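Local coordinates for protein PHOX (Pseudomonas fluorescens, PDB 4AMF) that is an alkaline phosphatase that cleaves phosphate esters, using a cofactor built of two oxo-bridged irons and calcium ions, at residues A[82-87]-A[185-190]; A[190-195]-A[263-268]; A[290-295]-A[366-371]. One frame throughout, in Å; residues are numbered along the deposited sequence.

How the contacts relate
The three contacts run outward from the metal centre. Contact 1 holds the two glutamates that meet on one iron of the oxo-bridged pair, and contact 2 begins at one of these, E190, as the chain leaves its strand; their centres are about 12 Å apart, and C188 CB lies 3.5 Å from H268 O where they touch. Contact 3 has its centre about 11 Å from that of contact 2, joined to it by packing such as K267 CG against R368 NH2 at 3.3 Å. Contacts 1 and 3, with centres about 20 Å apart, do not touch. All three reach the substrate analogue: contact 1 at its terminal phosphate, contact 2 there and at the ribose, contact 3 at the sugar through R290.

Contact 1. Residues A[82-87]-A[185-190]. With FEO (mu-oxo-diiron), chain I; ACP (phosphomethylphosphonic acid adenylate ester), chain C.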
loop_
_atom_site.group_PDB
_atom_site.type_symbol
_atom_site.label_atom_id
_atom_site.label_comp_id
_atom_site.label_asym_id
_atom_site.label_seq_id
_atom_site.Cartn_x
_atom_site.Cartn_y
_atom_site.Cartn_z
ATOM N N ALA A 82 -6.391 10.340 -6.185
ATOM C CA ALA A 82 -5.329 9.596 -6.855
ATOM C C ALA A 82 -5.432 8.219 -6.245
ATOM O O ALA A 82 -5.371 8.075 -5.017
ATOM C CB ALA A 82 -3.984 10.229 -6.574
ATOM N N ILE A 83 -5.693 7.230 -7.082
ATOM C CA ILE A 83 -6.030 5.883 -6.677
ATOM C C ILE A 83 -5.087 4.895 -7.360
ATOM O O ILE A 83 -4.988 4.856 -8.591
ATOM C CB ILE A 83 -7.490 5.570 -7.075
ATOM C CG1 ILE A 83 -8.486 6.539 -6.397
ATOM C CG2 ILE A 83 -7.821 4.113 -6.699
ATOM C CD1 ILE A 83 -9.731 6.656 -7.113
ATOM N N ASN A 84 -4.396 4.093 -6.576
ATOM C CA ASN A 84 -3.485 3.087 -7.102
ATOM C C ASN A 84 -4.234 1.929 -7.727
ATOM O O ASN A 84 -5.295 1.561 -7.251
ATOM C CB ASN A 84 -2.606 2.509 -6.037
ATOM C CG ASN A 84 -1.617 3.497 -5.496
ATOM O OD1 ASN A 84 -1.377 4.571 -6.065
ATOM N ND2 ASN A 84 -0.953 3.091 -4.466
ATOM N N ASN A 85 -3.627 1.296 -8.713
ATOM C CA ASN A 85 -4.159 0.111 -9.399
ATOM C C ASN A 85 -2.995 -0.897 -9.315
ATOM O O ASN A 85 -2.001 -0.751 -9.965
ATOM C CB ASN A 85 -4.556 0.438 -10.820
ATOM C CG ASN A 85 -5.630 1.482 -10.839
ATOM O OD1 ASN A 85 -5.444 2.579 -11.385
ATOM N ND2 ASN A 85 -6.788 1.097 -10.376
ATOM N N GLU A 86 -3.112 -1.865 -8.423
ATOM C CA GLU A 86 -1.964 -2.714 -8.056
ATOM C C GLU A 86 -1.616 -3.819 -9.007
ATOM O O GLU A 86 -0.430 -4.049 -9.276
ATOM C CB GLU A 86 -2.196 -3.267 -6.624
ATOM C CG GLU A 86 -0.924 -3.934 -6.067
ATOM C CD GLU A 86 -1.058 -4.642 -4.749
ATOM O OE1 GLU A 86 -2.093 -5.300 -4.527
ATOM O OE2 GLU A 86 -0.168 -4.432 -3.897
ATOM N N TYR A 87 -2.617 -4.572 -9.489
ATOM C CA TYR A 87 -2.355 -5.704 -10.348
ATOM C C TYR A 87 -3.612 -6.063 -11.113
ATOM O O TYR A 87 -4.584 -5.306 -11.058
ATOM C CB TYR A 87 -1.722 -6.893 -9.587
ATOM C CG TYR A 87 -2.575 -7.594 -8.553
ATOM C CD1 TYR A 87 -2.828 -7.011 -7.329
ATOM C CD2 TYR A 87 -3.115 -8.856 -8.799
ATOM C CE1 TYR A 87 -3.546 -7.685 -6.338
ATOM C CE2 TYR A 87 -3.806 -9.549 -7.808
ATOM C CZ TYR A 87 -4.106 -8.916 -6.616
ATOM O OH TYR A 87 -4.747 -9.583 -5.598
ATOM N N TYR A 185 1.210 13.422 -4.490
ATOM C CA TYR A 185 0.808 12.060 -4.200
ATOM C C TYR A 185 1.991 11.151 -4.329
ATOM O O TYR A 185 2.738 11.286 -5.295
ATOM C CB TYR A 185 -0.276 11.629 -5.219
ATOM C CG TYR A 185 -0.861 10.258 -4.990
ATOM C CD1 TYR A 185 -1.567 9.971 -3.834
ATOM C CD2 TYR A 185 -0.629 9.220 -5.884
ATOM C CE1 TYR A 185 -2.189 8.743 -3.658
ATOM C CE2 TYR A 185 -1.223 7.980 -5.712
ATOM C CZ TYR A 185 -1.965 7.728 -4.568
ATOM O OH TYR A 185 -2.551 6.507 -4.339
ATOM N N LEU A 186 2.158 10.236 -3.387
ATOM C CA LEU A 186 3.231 9.264 -3.467
ATOM C C LEU A 186 2.584 7.911 -3.713
ATOM O O LEU A 186 1.622 7.548 -3.017
ATOM C CB LEU A 186 4.045 9.199 -2.189
ATOM C CG LEU A 186 4.640 10.523 -1.728
ATOM C CD1 LEU A 186 5.431 10.311 -0.431
ATOM C CD2 LEU A 186 5.546 11.131 -2.781
ATOM N N THR A 187 3.124 7.142 -4.641
ATOM C CA THR A 187 2.625 5.803 -4.955
ATOM C C THR A 187 3.794 4.885 -4.795
ATOM O O THR A 187 4.918 5.250 -5.157
ATOM C CB THR A 187 1.929 5.706 -6.318
ATOM O OG1 THR A 187 1.400 4.383 -6.457
ATOM C CG2 THR A 187 2.822 6.018 -7.496
ATOM N N CYS A 188 3.538 3.695 -4.287
ATOM C CA CYS A 188 4.555 2.760 -3.844
ATOM C C CYS A 188 4.588 1.494 -4.633
ATOM O O CYS A 188 3.571 0.801 -4.673
ATOM C CB CYS A 188 4.281 2.475 -2.372
ATOM S SG CYS A 188 4.584 3.903 -1.314
ATOM N N GLU A 189 5.756 1.166 -5.245
ATOM C CA GLU A 189 5.941 -0.077 -6.020
ATOM C C GLU A 189 6.321 -1.164 -5.028
ATOM O O GLU A 189 7.367 -1.067 -4.373
ATOM C CB GLU A 189 7.036 0.116 -7.085
ATOM C CG GLU A 189 6.644 1.183 -8.081
ATOM C CD GLU A 189 7.735 1.721 -8.983
ATOM O OE1 GLU A 189 8.933 1.386 -8.797
ATOM O OE2 GLU A 189 7.363 2.435 -9.941
ATOM N N GLU A 190 5.465 -2.178 -4.902
ATOM C CA GLU A 190 5.631 -3.252 -3.942
ATOM C C GLU A 190 6.139 -4.527 -4.614
ATOM O O GLU A 190 7.360 -4.697 -4.750
ATOM C CB GLU A 190 4.352 -3.478 -3.167
ATOM C CG GLU A 190 4.459 -4.489 -2.043
ATOM C CD GLU A 190 3.113 -4.986 -1.569
ATOM O OE1 GLU A 190 2.148 -4.953 -2.370
ATOM O OE2 GLU A 190 3.000 -5.355 -0.377
HETATM FE FE1 FEO I . 0.107 -4.744 -1.922
HETATM FE FE2 FEO I . 1.526 -5.670 0.997
HETATM O O FEO I . 0.018 -4.935 -0.003
HETATM P PG ACP C . -0.163 -7.741 -0.737
HETATM O O1G ACP C . -1.586 -7.420 -0.105
HETATM O O2G ACP C . 0.002 -6.857 -2.112
HETATM O O3G ACP C . 0.980 -7.518 0.306
HETATM P PB ACP C . -0.951 -10.442 0.016
HETATM O O1B ACP C . -0.756 -9.982 1.405
HETATM O O2B ACP C . -2.372 -10.637 -0.561
HETATM C C3B ACP C . -0.031 -9.468 -1.117
HETATM P PA ACP C . -0.445 -13.262 -0.539
HETATM O O1A ACP C . -0.642 -13.178 -2.001
HETATM O O2A ACP C . -1.341 -14.089 0.329
HETATM O O3A ACP C . -0.263 -11.851 0.096
HETATM O "O5'" ACP C . 1.035 -13.940 -0.246
HETATM C "C5'" ACP C . 1.652 -13.861 1.049
HETATM C "C4'" ACP C . 3.031 -13.260 0.952
HETATM O "O4'" ACP C . 3.903 -14.197 0.288
HETATM C "C3'" ACP C . 3.204 -11.934 0.217
HETATM O "O3'" ACP C . 4.188 -11.137 0.879
HETATM C "C2'" ACP C . 3.612 -12.378 -1.188
HETATM O "O2'" ACP C . 4.348 -11.356 -1.848
HETATM C "C1'" ACP C . 4.451 -13.626 -0.888
HETATM N N9 ACP C . 4.442 -14.643 -1.933
HETATM C C8 ACP C . 3.400 -14.996 -2.752
HETATM N N7 ACP C . 3.682 -15.958 -3.595
HETATM C C5 ACP C . 5.008 -16.260 -3.317
HETATM C C6 ACP C . 5.925 -17.153 -3.910
HETATM N N6 ACP C . 5.656 -17.884 -4.997
HETATM N N1 ACP C . 7.177 -17.199 -3.398
HETATM C C2 ACP C . 7.487 -16.388 -2.380
HETATM N N3 ACP C . 6.712 -15.490 -1.760
HETATM C C4 ACP C . 5.484 -15.470 -2.282
HETATM O O HOH W 1 -2.178 -4.466 -1.490
#
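Y185 turns one ring face to A82, whose CB stands 3.4 Å from the ring centroid, almost on its normal: a CH-pi contact in which a small methyl lets the ring lie close. The edge near the phenol oxygen meets the N84 amide, with amide and ring planes 65° apart. N84 OD1 takes two hydrogen bonds, a weak one from Y185 OH at 2.8 Å and one from T187 OG1, also 2.8 Å, whose donor stands above the carbonyl plane. N84 ND2 is spent on the carbonyls of C175 and A176, which fixes the amide's rotation.

Farther along, the carboxylates of E86 and E190 are nearly coplanar. E86 OE2 and E190 OE1 come within 2.8 Å because both bind the same iron, FE1, which E86 OE2 reaches at 2.0 Å; the shared iron probably offsets the repulsion between the two oxygens. E190 bridges, with OE2 2.0 Å from FE2. Both chains are extended, with CG anti to the backbone N (chi1 -174° in E190), the reach a glutamate provides. The two strands run nearly parallel in separate sheets, consistent with neighbouring blades of the beta-propeller, and residues just past their C-terminal ends deliver ligands to the diiron site.

Contact 2. Residues A[190-195]-A[263-268]. With ACP (phosphomethylphosphonic acid adenylate ester), chain C; FEO (mu-oxo-diiron), chain I.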
loop_
_atom_site.group_PDB
_atom_site.type_symbol
_atom_site.label_atom_id
_atom_site.label_comp_id
_atom_site.label_asym_id
_atom_site.label_seq_id
_atom_site.Cartn_x
_atom_site.Cartn_y
_atom_site.Cartn_z
ATOM N N GLU A 190 5.465 -2.178 -4.902
ATOM C CA GLU A 190 5.631 -3.252 -3.942
ATOM C C GLU A 190 6.139 -4.527 -4.614
ATOM O O GLU A 190 7.360 -4.697 -4.750
ATOM C CB GLU A 190 4.352 -3.478 -3.167
ATOM C CG GLU A 190 4.459 -4.489 -2.043
ATOM C CD GLU A 190 3.113 -4.986 -1.569
ATOM O OE1 GLU A 190 2.148 -4.953 -2.370
ATOM O OE2 GLU A 190 3.000 -5.355 -0.377
ATOM N N ASN A 191 5.265 -5.435 -5.063
ATOM C CA ASN A 191 5.724 -6.729 -5.601
ATOM C C ASN A 191 6.142 -6.655 -7.077
ATOM O O ASN A 191 5.774 -7.487 -7.897
ATOM C CB ASN A 191 4.672 -7.803 -5.345
ATOM C CG ASN A 191 4.632 -8.153 -3.864
ATOM O OD1 ASN A 191 5.677 -8.467 -3.286
ATOM N ND2 ASN A 191 3.488 -7.990 -3.206
ATOM N N PHE A 192 6.974 -5.680 -7.383
ATOM C CA PHE A 192 7.449 -5.445 -8.749
ATOM C C PHE A 192 8.292 -6.599 -9.311
ATOM O O PHE A 192 8.253 -6.850 -10.506
ATOM C CB PHE A 192 8.241 -4.131 -8.807
ATOM C CG PHE A 192 9.604 -4.185 -8.155
ATOM C CD1 PHE A 192 9.751 -3.978 -6.796
ATOM C CD2 PHE A 192 10.735 -4.456 -8.901
ATOM C CE1 PHE A 192 11.005 -4.048 -6.199
ATOM C CE2 PHE A 192 11.970 -4.562 -8.299
ATOM C CZ PHE A 192 12.107 -4.359 -6.949
ATOM N N THR A 193 9.058 -7.289 -8.463
ATOM C CA THR A 193 9.952 -8.386 -8.860
ATOM C C THR A 193 9.192 -9.557 -9.508
ATOM O O THR A 193 9.754 -10.253 -10.359
ATOM C CB THR A 193 10.783 -8.864 -7.661
ATOM O OG1 THR A 193 9.887 -9.199 -6.605
ATOM C CG2 THR A 193 11.759 -7.794 -7.176
ATOM N N ASP A 194 7.911 -9.755 -9.110
ATOM C CA ASP A 194 7.029 -10.806 -9.640
ATOM C C ASP A 194 6.882 -10.732 -11.162
ATOM O O ASP A 194 6.686 -11.753 -11.805
ATOM C CB ASP A 194 5.619 -10.609 -9.081
ATOM C CG ASP A 194 5.518 -10.857 -7.605
ATOM O OD1 ASP A 194 6.568 -11.216 -6.989
ATOM O OD2 ASP A 194 4.380 -10.681 -7.048
ATOM N N CYS A 195 6.987 -9.517 -11.735
ATOM C CA CYS A 195 6.808 -9.245 -13.165
ATOM C C CYS A 195 7.971 -9.604 -14.045
ATOM O O CYS A 195 7.831 -9.552 -15.268
ATOM C CB CYS A 195 6.459 -7.778 -13.334
ATOM S SG CYS A 195 4.982 -7.288 -12.410
ATOM N N LEU A 263 14.533 7.634 -1.289
ATOM C CA LEU A 263 13.716 6.895 -0.319
ATOM C C LEU A 263 14.007 5.377 -0.352
ATOM O O LEU A 263 13.435 4.633 0.453
ATOM C CB LEU A 263 12.220 7.189 -0.515
ATOM C CG LEU A 263 11.707 8.489 0.130
ATOM C CD1 LEU A 263 12.420 9.707 -0.400
ATOM C CD2 LEU A 263 10.220 8.647 -0.073
ATOM N N GLY A 264 14.967 4.948 -1.178
ATOM C CA GLY A 264 15.439 3.571 -1.219
ATOM C C GLY A 264 14.597 2.650 -2.058
ATOM O O GLY A 264 13.434 2.948 -2.302
ATOM N N ARG A 265 15.161 1.516 -2.441
ATOM C CA ARG A 265 14.498 0.521 -3.274
ATOM C C ARG A 265 14.203 -0.734 -2.422
ATOM O O ARG A 265 15.124 -1.384 -1.908
ATOM C CB ARG A 265 15.344 0.173 -4.497
ATOM C CG ARG A 265 14.751 -0.940 -5.365
ATOM C CD ARG A 265 15.555 -1.083 -6.630
ATOM N NE ARG A 265 15.321 -2.351 -7.302
ATOM C CZ ARG A 265 15.985 -3.481 -7.084
ATOM N NH1 ARG A 265 16.959 -3.527 -6.182
ATOM N NH2 ARG A 265 15.672 -4.580 -7.760
ATOM N N PHE A 266 12.953 -1.128 -2.430
ATOM C CA PHE A 266 12.425 -2.305 -1.748
ATOM C C PHE A 266 10.960 -2.495 -2.144
ATOM O O PHE A 266 10.514 -1.822 -3.065
ATOM C CB PHE A 266 12.677 -2.256 -0.251
ATOM C CG PHE A 266 12.280 -1.007 0.483
ATOM C CD1 PHE A 266 11.013 -0.876 1.014
ATOM C CD2 PHE A 266 13.226 -0.036 0.800
ATOM C CE1 PHE A 266 10.641 0.256 1.728
ATOM C CE2 PHE A 266 12.852 1.112 1.517
ATOM C CZ PHE A 266 11.585 1.213 2.050
ATOM N N LYS A 267 10.218 -3.428 -1.513
ATOM C CA LYS A 267 8.828 -3.685 -1.897
ATOM C C LYS A 267 7.964 -2.801 -1.009
ATOM O O LYS A 267 7.421 -3.196 0.037
ATOM C CB LYS A 267 8.543 -5.189 -1.842
ATOM C CG LYS A 267 9.546 -5.999 -2.668
ATOM C CD LYS A 267 9.144 -7.423 -2.840
ATOM C CE LYS A 267 10.254 -8.169 -3.521
ATOM N NZ LYS A 267 9.998 -9.622 -3.606
ATOM N N HIS A 268 7.932 -1.541 -1.426
ATOM C CA HIS A 268 7.234 -0.467 -0.739
ATOM C C HIS A 268 5.746 -0.666 -0.624
ATOM O O HIS A 268 5.100 -0.831 -1.650
ATOM C CB HIS A 268 7.473 0.873 -1.472
ATOM C CG HIS A 268 8.852 1.406 -1.364
ATOM N ND1 HIS A 268 9.229 2.233 -0.339
ATOM C CD2 HIS A 268 9.879 1.301 -2.232
ATOM C CE1 HIS A 268 10.485 2.573 -0.582
ATOM N NE2 HIS A 268 10.905 2.086 -1.730
HETATM P PG ACP C . -0.163 -7.741 -0.737
HETATM O O1G ACP C . -1.586 -7.420 -0.105
HETATM O O2G ACP C . 0.002 -6.857 -2.112
HETATM O O3G ACP C . 0.980 -7.518 0.306
HETATM P PB ACP C . -0.951 -10.442 0.016
HETATM O O1B ACP C . -0.756 -9.982 1.405
HETATM O O2B ACP C . -2.372 -10.637 -0.561
HETATM C C3B ACP C . -0.031 -9.468 -1.117
HETATM P PA ACP C . -0.445 -13.262 -0.539
HETATM O O1A ACP C . -0.642 -13.178 -2.001
HETATM O O2A ACP C . -1.341 -14.089 0.329
HETATM O O3A ACP C . -0.263 -11.851 0.096
HETATM O "O5'" ACP C . 1.035 -13.940 -0.246
HETATM C "C5'" ACP C . 1.652 -13.861 1.049
HETATM C "C4'" ACP C . 3.031 -13.260 0.952
HETATM O "O4'" ACP C . 3.903 -14.197 0.288
HETATM C "C3'" ACP C . 3.204 -11.934 0.217
HETATM O "O3'" ACP C . 4.188 -11.137 0.879
HETATM C "C2'" ACP C . 3.612 -12.378 -1.188
HETATM O "O2'" ACP C . 4.348 -11.356 -1.848
HETATM C "C1'" ACP C . 4.451 -13.626 -0.888
HETATM N N9 ACP C . 4.442 -14.643 -1.933
HETATM C C8 ACP C . 3.400 -14.996 -2.752
HETATM N N7 ACP C . 3.682 -15.958 -3.595
HETATM C C5 ACP C . 5.008 -16.260 -3.317
HETATM C C6 ACP C . 5.925 -17.153 -3.910
HETATM N N6 ACP C . 5.656 -17.884 -4.997
HETATM N N1 ACP C . 7.177 -17.199 -3.398
HETATM C C2 ACP C . 7.487 -16.388 -2.380
HETATM N N3 ACP C . 6.712 -15.490 -1.760
HETATM C C4 ACP C . 5.484 -15.470 -2.282
HETATM FE FE1 FEO I . 0.107 -4.744 -1.922
HETATM FE FE2 FEO I . 1.526 -5.670 0.997
HETATM O O FEO I . 0.018 -4.935 -0.003
HETATM O O HOH W 2 7.519 -10.116 -4.671
HETATM O O HOH W 1 -2.178 -4.466 -1.490
#
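K267 lies across the turn that follows E190, its side chain at about a right angle to those of both N191 and T193. Its CB packs on E190 O at 3.2 Å, and CD passes beside N191 OD1. The ammonium ends at T193, where K267 NZ donates to T193 OG1 over 3.0 Å. Beyond CG the chain is fully extended, and a lysine suits the place because its methylenes cover the backbone while its charge arrives at the far end. T193 OG1 is turned between the backbone N and the carbonyl carbon (chi1 55°), which presents it to that ammonium. A water accepts from K267 NZ and donates to N191 OD1 and D194 OD1, tying three side chains together. Outside the two segments NZ has its strongest polar partner in Y212 and a salt bridge to E289.

F192 and R265 also cross at about a right angle, with ring and guanidinium planes 63° apart. R265 NH2 comes to the ring's edge, 3.7 Å from F192 CZ, rather than over its face; T193 CG2 occupies one face of the ring. R265 NH1 and NH2 are hydrogen-bonded to the carbonyls of I365 and L239, and the ring packs beside the group. Closer to the metals, E190 CB rests 3.1 Å from H268 O, packing the base of the bridging glutamate against the opposing loop. H268 is itself steadied by its NE2 bond to G264 O at 2.7 Å.

N191 and K267 each centre an inverse gamma turn, so two tight bends meet here. N191 OD1 lies 3.5 Å from O2' of the substrate analogue. Loop 190-195 lines the nucleotide-binding pocket through E190 and N191, and 263-268 packs behind it, beside the diiron centre of the propeller.

Contact 3. Residues A[290-295]-A[366-371]; sequences RGEFIY and HARLAA. With ACP (phosphomethylphosphonic acid adenylate ester), chain C.
E292 lays its carboxylate over one face of the R368 guanidinium, the two planes only 9° apart. E292 CD is 3.6 Å from R368 NE, and E292 OE2 is 3.6 Å from R368 NH1. This is a long salt bridge of charges alone, since the oxygen lies well out of the guanidinium plane and no N-H points at it. The glutamate reaches this position by a bend at chi2 (-67°), which folds the acid over the arginine; R211 gives its OE2 a second charged partner. R368, by contrast, is extended from CG to NE. Its N-H groups go elsewhere: NE to D287, NH2 to E289 and NH1 to the carbonyl of R211, while Y212 makes a cation-pi contact. A leucine in place of R368 would probably leave D287 without this charged partner, E289 with K267 but without the arginine, and E292 without the flat group beneath its carboxylate.

The aromatic residues meet the helix through its alanines. F293, with CG beside its backbone N (chi1 -44°), brings CD2 to 3.3 Å from A371 CB, a close fit that a bare methyl allows. The ring's edge points to R368 O, 3.9 Å from CE2. Y295 puts its hydroxyl in the plane of the F293 ring, and OH lies 3.6 Å from A371 CB. A367, one turn earlier, gives the tyrosine another small neighbour.

At the other end R290 leaves the contact for the ligand, its NH2 3.4 Å from the ribose O4' of the substrate analogue, and G291 turns the corner between. Helix 367-373 thus packs against strand 292-299, where V322 of neighbouring strand 318-325 touches F293, Y295 and A371, while R211 of helix 207-212 covers F293 and F266 stacks on Y295.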
loop_
_atom_site.group_PDB
_atom_site.type_symbol
_atom_site.label_atom_id
_atom_site.label_comp_id
_atom_site.label_asym_id
_atom_site.label_seq_id
_atom_site.Cartn_x
_atom_site.Cartn_y
_atom_site.Cartn_z
ATOM N N ARG A 290 7.956 -11.188 4.196
ATOM C CA ARG A 290 8.289 -11.878 5.443
ATOM C C ARG A 290 9.782 -11.682 5.812
ATOM O O ARG A 290 10.673 -11.954 5.014
ATOM C CB ARG A 290 8.040 -13.382 5.320
ATOM C CG ARG A 290 6.588 -13.811 5.320
ATOM C CD ARG A 290 6.491 -15.329 5.266
ATOM N NE ARG A 290 6.659 -15.827 3.910
ATOM C CZ ARG A 290 5.681 -15.970 3.019
ATOM N NH1 ARG A 290 4.427 -15.643 3.329
ATOM N NH2 ARG A 290 5.946 -16.430 1.814
ATOM N N GLY A 291 10.009 -11.175 6.998
ATOM C CA GLY A 291 11.336 -10.992 7.543
ATOM C C GLY A 291 12.109 -9.793 7.012
ATOM O O GLY A 291 13.321 -9.692 7.246
ATOM N N GLU A 292 11.420 -8.847 6.361
ATOM C CA GLU A 292 12.040 -7.603 5.898
ATOM C C GLU A 292 11.789 -6.456 6.907
ATOM O O GLU A 292 11.331 -6.694 8.037
ATOM C CB GLU A 292 11.643 -7.297 4.439
ATOM C CG GLU A 292 12.279 -8.267 3.459
ATOM C CD GLU A 292 13.788 -8.234 3.277
ATOM O OE1 GLU A 292 14.471 -7.301 3.778
ATOM O OE2 GLU A 292 14.295 -9.169 2.611
ATOM N N PHE A 293 12.176 -5.223 6.564
ATOM C CA PHE A 293 12.297 -4.130 7.508
ATOM C C PHE A 293 11.361 -2.937 7.384
ATOM O O PHE A 293 10.584 -2.854 6.451
ATOM C CB PHE A 293 13.751 -3.654 7.484
ATOM C CG PHE A 293 14.800 -4.742 7.490
ATOM C CD1 PHE A 293 14.838 -5.687 8.502
ATOM C CD2 PHE A 293 15.791 -4.766 6.537
ATOM C CE1 PHE A 293 15.830 -6.685 8.515
ATOM C CE2 PHE A 293 16.794 -5.750 6.559
ATOM C CZ PHE A 293 16.812 -6.692 7.556
ATOM N N ILE A 294 11.478 -2.037 8.334
ATOM C CA ILE A 294 10.739 -0.785 8.403
ATOM C C ILE A 294 11.778 0.306 8.243
ATOM O O ILE A 294 12.811 0.276 8.931
ATOM C CB ILE A 294 9.930 -0.617 9.683
ATOM C CG1 ILE A 294 8.810 -1.683 9.765
ATOM C CG2 ILE A 294 9.353 0.807 9.774
ATOM C CD1 ILE A 294 8.087 -1.812 11.163
ATOM N N TYR A 295 11.511 1.252 7.349
ATOM C CA TYR A 295 12.445 2.309 7.015
ATOM C C TYR A 295 11.878 3.676 7.318
ATOM O O TYR A 295 10.693 3.845 7.515
ATOM C CB TYR A 295 12.797 2.245 5.538
ATOM C CG TYR A 295 13.507 0.968 5.133
ATOM C CD1 TYR A 295 12.801 -0.216 4.947
ATOM C CD2 TYR A 295 14.855 0.968 4.827
ATOM C CE1 TYR A 295 13.435 -1.376 4.499
ATOM C CE2 TYR A 295 15.499 -0.187 4.390
ATOM C CZ TYR A 295 14.800 -1.371 4.274
ATOM O OH TYR A 295 15.462 -2.478 3.832
ATOM N N HIS A 366 20.201 -1.191 -3.342
ATOM C CA HIS A 366 20.218 -2.453 -2.608
ATOM C C HIS A 366 19.987 -2.210 -1.130
ATOM O O HIS A 366 20.666 -2.775 -0.298
ATOM C CB HIS A 366 21.547 -3.153 -2.906
ATOM C CG HIS A 366 21.695 -3.544 -4.341
ATOM N ND1 HIS A 366 22.932 -3.631 -4.936
ATOM C CD2 HIS A 366 20.750 -3.892 -5.243
ATOM C CE1 HIS A 366 22.718 -3.989 -6.196
ATOM N NE2 HIS A 366 21.420 -4.174 -6.435
ATOM N N ALA A 367 19.000 -1.351 -0.790
ATOM C CA ALA A 367 18.706 -1.012 0.589
ATOM C C ALA A 367 18.481 -2.190 1.513
ATOM O O ALA A 367 18.856 -2.130 2.676
ATOM C CB ALA A 367 17.517 -0.057 0.653
ATOM N N ARG A 368 17.891 -3.267 1.002
ATOM C CA ARG A 368 17.681 -4.466 1.813
ATOM C C ARG A 368 19.018 -5.017 2.323
ATOM O O ARG A 368 19.115 -5.405 3.486
ATOM C CB ARG A 368 16.982 -5.567 1.014
ATOM C CG ARG A 368 15.524 -5.306 0.786
ATOM C CD ARG A 368 14.876 -6.503 0.120
ATOM N NE ARG A 368 13.429 -6.416 0.197
ATOM C CZ ARG A 368 12.600 -7.369 -0.225
ATOM N NH1 ARG A 368 13.077 -8.491 -0.734
ATOM N NH2 ARG A 368 11.291 -7.224 -0.093
ATOM N N LEU A 369 20.027 -5.054 1.448
ATOM C CA LEU A 369 21.333 -5.587 1.802
ATOM C C LEU A 369 22.032 -4.678 2.781
ATOM O O LEU A 369 22.666 -5.174 3.735
ATOM C CB LEU A 369 22.210 -5.784 0.560
ATOM C CG LEU A 369 21.750 -6.826 -0.446
ATOM C CD1 LEU A 369 22.759 -6.943 -1.577
ATOM C CD2 LEU A 369 21.611 -8.184 0.191
ATOM N N ALA A 370 21.923 -3.336 2.578
ATOM C CA ALA A 370 22.573 -2.401 3.513
ATOM C C ALA A 370 21.915 -2.498 4.892
ATOM O O ALA A 370 22.581 -2.419 5.911
ATOM C CB ALA A 370 22.475 -0.963 3.009
ATOM N N ALA A 371 20.595 -2.662 4.921
ATOM C CA ALA A 371 19.873 -2.800 6.166
ATOM C C ALA A 371 20.275 -4.072 6.921
ATOM O O ALA A 371 20.340 -4.042 8.148
ATOM C CB ALA A 371 18.385 -2.799 5.895
HETATM P PG ACP C . -0.163 -7.741 -0.737
HETATM O O1G ACP C . -1.586 -7.420 -0.105
HETATM O O2G ACP C . 0.002 -6.857 -2.112
HETATM O O3G ACP C . 0.980 -7.518 0.306
HETATM P PB ACP C . -0.951 -10.442 0.016
HETATM O O1B ACP C . -0.756 -9.982 1.405
HETATM O O2B ACP C . -2.372 -10.637 -0.561
HETATM C C3B ACP C . -0.031 -9.468 -1.117
HETATM P PA ACP C . -0.445 -13.262 -0.539
HETATM O O1A ACP C . -0.642 -13.178 -2.001
HETATM O O2A ACP C . -1.341 -14.089 0.329
HETATM O O3A ACP C . -0.263 -11.851 0.096
HETATM O "O5'" ACP C . 1.035 -13.940 -0.246
HETATM C "C5'" ACP C . 1.652 -13.861 1.049
HETATM C "C4'" ACP C . 3.031 -13.260 0.952
HETATM O "O4'" ACP C . 3.903 -14.197 0.288
HETATM C "C3'" ACP C . 3.204 -11.934 0.217
HETATM O "O3'" ACP C . 4.188 -11.137 0.879
HETATM C "C2'" ACP C . 3.612 -12.378 -1.188
HETATM O "O2'" ACP C . 4.348 -11.356 -1.848
HETATM C "C1'" ACP C . 4.451 -13.626 -0.888
HETATM N N9 ACP C . 4.442 -14.643 -1.933
HETATM C C8 ACP C . 3.400 -14.996 -2.752
HETATM N N7 ACP C . 3.682 -15.958 -3.595
HETATM C C5 ACP C . 5.008 -16.260 -3.317
HETATM C C6 ACP C . 5.925 -17.153 -3.910
HETATM N N6 ACP C . 5.656 -17.884 -4.997
HETATM N N1 ACP C . 7.177 -17.199 -3.398
HETATM C C2 ACP C . 7.487 -16.388 -2.380
HETATM N N3 ACP C . 6.712 -15.490 -1.760
HETATM C C4 ACP C . 5.484 -15.470 -2.282
#